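Local coordinates for protein putative O-methyltransferase (Klebsiella pneumoniae subsp. pneumoniae, PDB 3TFW) that probably transfers a methyl group from S-adenosylmethionine to an oxygen of its substrate, at residues A[126-131]-A[153-158]. Sequence-based numbering, arbitrary orientation.
Sequences QSLESL and LRWALR
Gln126 O, two residues before the Leu128 that packs on Trp155, is gripped twice by Ser130: the hydroxyl OG bonds to it at 2.9 Å, and the backbone Ser130 N adds a weak bond to the same Gln126 O at 3.2 Å. The two bonds tie the Ser130 side chain and amide back onto the last turn of helix 124-129, which lies beside helix 149-158 in the Rossmann-like fold of class I methyltransferases, with strand order 3-2-1-4-5-7-6. The two helices flank strand 139-142 in sequence. Their backbones come nearest at Leu128 and Trp155, whose CA atoms are 6.8 Å apart, and the Trp155 indole lies between them, carrying this side of the contact. Its chi1 of -78° swings CG away from the carbonyl carbon, and chi2 of 112° then presents one ring face to helix 124-129. Leu128 CB makes a CH-pi contact over that face, 3.9 Å from the centroid of the five-membered Trp155 ring. The leucine side chain and the indole extend antiparallel to one another, leaving Leu128 CD1 3.9 Å from Trp155 CB. Farther out, the six-membered ring lies along the helix backbone: Leu128 O, which also accepts a weak bond from Leu131 N, approaches Trp155 CZ3 at 3.7 Å, and Glu129 N lies over the same face near the rim. Leu128 itself is buried, packing on Leu94 of strand 90-95 and on Leu68 and Ile70 of strand 66-70, so the contact links the helix pair to the sheet. Glu129 is exposed and touches the indole through its aliphatic part. Its carboxylate does not meet the opposite charge of Arg154, Glu129 OE2 lying 6.5 Å from Arg154 NH2, which bonds instead to His151 ND1. The carboxylate plane is turned 56° from the indole, while Glu129 CG rests 3.6 Å from Trp155 CZ2.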
ATOM      1  N   GLN A 126      24.383  14.993  -6.186  1.00 17.95           N
ATOM      2  CA  GLN A 126      24.784  16.099  -7.053  1.00 18.79           C
ATOM      3  C   GLN A 126      23.561  16.627  -7.805  1.00 18.66           C
ATOM      4  O   GLN A 126      23.351  17.838  -7.885  1.00 18.71           O
ATOM      5  CB  GLN A 126      25.885  15.673  -8.036  1.00 19.11           C
ATOM      6  CG  GLN A 126      26.183  16.694  -9.156  1.00 21.38           C
ATOM      7  CD  GLN A 126      27.485  16.412  -9.889  1.00 24.97           C
ATOM      8  OE1 GLN A 126      28.058  15.324  -9.772  1.00 27.25           O
ATOM      9  NE2 GLN A 126      27.970  17.401 -10.634  1.00 26.05           N
ATOM     10  N   SER A 127      22.756  15.719  -8.344  1.00 18.15           N
ATOM     11  CA  SER A 127      21.553  16.122  -9.077  1.00 18.29           C
ATOM     12  C   SER A 127      20.546  16.827  -8.174  1.00 18.74           C
ATOM     13  O   SER A 127      19.985  17.855  -8.566  1.00 18.69           O
ATOM     14  CB  SER A 127      20.918  14.919  -9.763  1.00 17.75           C
ATOM     15  OG  SER A 127      21.756  14.467 -10.807  1.00 17.68           O
ATOM     16  N   LEU A 128      20.334  16.289  -6.969  1.00 18.79           N
ATOM     17  CA  LEU A 128      19.429  16.910  -5.992  1.00 19.81           C
ATOM     18  C   LEU A 128      19.879  18.307  -5.571  1.00 21.32           C
ATOM     19  O   LEU A 128      19.048  19.217  -5.431  1.00 21.12           O
ATOM     20  CB  LEU A 128      19.244  16.012  -4.764  1.00 19.34           C
ATOM     21  CG  LEU A 128      18.451  14.740  -5.058  1.00 18.36           C
ATOM     22  CD1 LEU A 128      18.625  13.717  -3.943  1.00 17.15           C
ATOM     23  CD2 LEU A 128      16.981  15.075  -5.289  1.00 17.54           C
ATOM     24  N   GLU A 129      21.192  18.469  -5.386  1.00 22.38           N
ATOM     25  CA  GLU A 129      21.787  19.771  -5.037  1.00 24.22           C
ATOM     26  C   GLU A 129      21.617  20.822  -6.139  1.00 25.04           C
ATOM     27  O   GLU A 129      21.659  22.024  -5.858  1.00 25.60           O
ATOM     28  CB  GLU A 129      23.279  19.613  -4.709  1.00 24.05           C
ATOM     29  CG  GLU A 129      23.559  18.886  -3.405  1.00 24.81           C
ATOM     30  CD  GLU A 129      24.964  18.317  -3.333  1.00 24.93           C
ATOM     31  OE1 GLU A 129      25.749  18.524  -4.280  1.00 26.28           O
ATOM     32  OE2 GLU A 129      25.281  17.668  -2.315  1.00 26.62           O
ATOM     33  N   SER A 130      21.418  20.366  -7.377  1.00 25.95           N
ATOM     34  CA  SER A 130      21.316  21.240  -8.552  1.00 27.08           C
ATOM     35  C   SER A 130      19.887  21.629  -8.947  1.00 26.87           C
ATOM     36  O   SER A 130      19.699  22.333  -9.941  1.00 26.71           O
ATOM     37  CB  SER A 130      21.995  20.594  -9.768  1.00 27.39           C
ATOM     38  OG  SER A 130      23.337  20.239  -9.479  1.00 30.91           O
ATOM     39  N   LEU A 131      18.893  21.177  -8.185  1.00 26.55           N
ATOM     40  CA  LEU A 131      17.487  21.427  -8.529  1.00 26.77           C
ATOM     41  C   LEU A 131      17.070  22.892  -8.414  1.00 27.10           C
ATOM     42  O   LEU A 131      16.225  23.355  -9.178  1.00 27.52           O
ATOM     43  CB  LEU A 131      16.547  20.551  -7.691  1.00 26.12           C
ATOM     44  CG  LEU A 131      16.555  19.049  -7.998  1.00 26.97           C
ATOM     45  CD1 LEU A 131      15.671  18.292  -7.009  1.00 25.54           C
ATOM     46  CD2 LEU A 131      16.125  18.786  -9.427  1.00 27.26           C
ATOM     47  N   LEU A 153      16.080  11.524   2.096  1.00 14.11           N
ATOM     48  CA  LEU A 153      14.882  11.967   2.816  1.00 14.79           C
ATOM     49  C   LEU A 153      14.873  13.482   3.059  1.00 14.96           C
ATOM     50  O   LEU A 153      13.833  14.137   2.931  1.00 14.06           O
ATOM     51  CB  LEU A 153      14.713  11.206   4.142  1.00 14.61           C
ATOM     52  CG  LEU A 153      13.393  11.412   4.919  1.00 15.89           C
ATOM     53  CD1 LEU A 153      12.131  11.255   4.040  1.00 15.07           C
ATOM     54  CD2 LEU A 153      13.321  10.451   6.099  1.00 16.79           C
ATOM     55  N   ARG A 154      16.033  14.029   3.418  1.00 15.20           N
ATOM     56  CA  ARG A 154      16.158  15.474   3.629  1.00 15.51           C
ATOM     57  C   ARG A 154      15.801  16.256   2.360  1.00 14.83           C
ATOM     58  O   ARG A 154      15.004  17.195   2.414  1.00 14.58           O
ATOM     59  CB  ARG A 154      17.563  15.835   4.127  1.00 15.87           C
ATOM     60  CG  ARG A 154      17.797  17.343   4.261  1.00 18.32           C
ATOM     61  CD  ARG A 154      19.173  17.659   4.850  1.00 20.59           C
ATOM     62  NE  ARG A 154      20.248  17.403   3.900  1.00 20.19           N
ATOM     63  CZ  ARG A 154      21.051  16.349   3.971  1.00 20.58           C
ATOM     64  NH1 ARG A 154      20.904  15.469   4.954  1.00 21.76           N
ATOM     65  NH2 ARG A 154      22.001  16.172   3.070  1.00 21.45           N
ATOM     66  N   TRP A 155      16.369  15.845   1.226  1.00 14.37           N
ATOM     67  CA  TRP A 155      16.049  16.452  -0.076  1.00 14.09           C
ATOM     68  C   TRP A 155      14.590  16.225  -0.486  1.00 13.74           C
ATOM     69  O   TRP A 155      13.949  17.123  -1.050  1.00 13.95           O
ATOM     70  CB  TRP A 155      17.012  15.941  -1.157  1.00 13.87           C
ATOM     71  CG  TRP A 155      18.339  16.605  -1.081  1.00 15.31           C
ATOM     72  CD1 TRP A 155      19.534  16.033  -0.725  1.00 15.34           C
ATOM     73  CD2 TRP A 155      18.614  17.981  -1.349  1.00 16.08           C
ATOM     74  NE1 TRP A 155      20.538  16.975  -0.767  1.00 16.25           N
ATOM     75  CE2 TRP A 155      20.004  18.178  -1.143  1.00 17.55           C
ATOM     76  CE3 TRP A 155      17.827  19.067  -1.751  1.00 17.62           C
ATOM     77  CZ2 TRP A 155      20.623  19.423  -1.324  1.00 18.53           C
ATOM     78  CZ3 TRP A 155      18.440  20.310  -1.931  1.00 17.90           C
ATOM     79  CH2 TRP A 155      19.831  20.475  -1.718  1.00 19.04           C
ATOM     80  N   ALA A 156      14.061  15.036  -0.193  1.00 13.29           N
ATOM     81  CA  ALA A 156      12.647  14.724  -0.475  1.00 13.42           C
ATOM     82  C   ALA A 156      11.758  15.725   0.261  1.00 13.81           C
ATOM     83  O   ALA A 156      10.821  16.277  -0.317  1.00 13.83           O
ATOM     84  CB  ALA A 156      12.285  13.267  -0.042  1.00 12.76           C
ATOM     85  N   LEU A 157      12.089  15.987   1.523  1.00 14.38           N
ATOM     86  CA  LEU A 157      11.288  16.904   2.335  1.00 15.48           C
ATOM     87  C   LEU A 157      11.373  18.329   1.804  1.00 15.46           C
ATOM     88  O   LEU A 157      10.374  19.049   1.780  1.00 15.53           O
ATOM     89  CB  LEU A 157      11.689  16.826   3.812  1.00 15.53           C
ATOM     90  CG  LEU A 157      11.037  15.687   4.594  1.00 17.75           C
ATOM     91  CD1 LEU A 157      11.864  15.340   5.848  1.00 18.97           C
ATOM     92  CD2 LEU A 157       9.576  15.995   4.953  1.00 17.44           C
ATOM     93  N   ARG A 158      12.565  18.719   1.370  1.00 15.80           N
ATOM     94  CA  ARG A 158      12.777  20.028   0.777  1.00 16.22           C
ATOM     95  C   ARG A 158      11.893  20.227  -0.454  1.00 15.75           C
ATOM     96  O   ARG A 158      11.333  21.303  -0.640  1.00 15.91           O
ATOM     97  CB  ARG A 158      14.256  20.232   0.444  1.00 16.65           C
ATOM     98  CG  ARG A 158      14.565  21.353  -0.571  1.00 20.89           C
ATOM     99  CD  ARG A 158      14.282  22.757  -0.013  1.00 26.88           C
ATOM    100  NE  ARG A 158      14.642  23.801  -0.981  1.00 29.74           N
ATOM    101  CZ  ARG A 158      13.858  24.233  -1.971  1.00 30.72           C
ATOM    102  NH1 ARG A 158      12.644  23.721  -2.155  1.00 31.34           N
ATOM    103  NH2 ARG A 158      14.299  25.180  -2.792  1.00 30.50           N
TER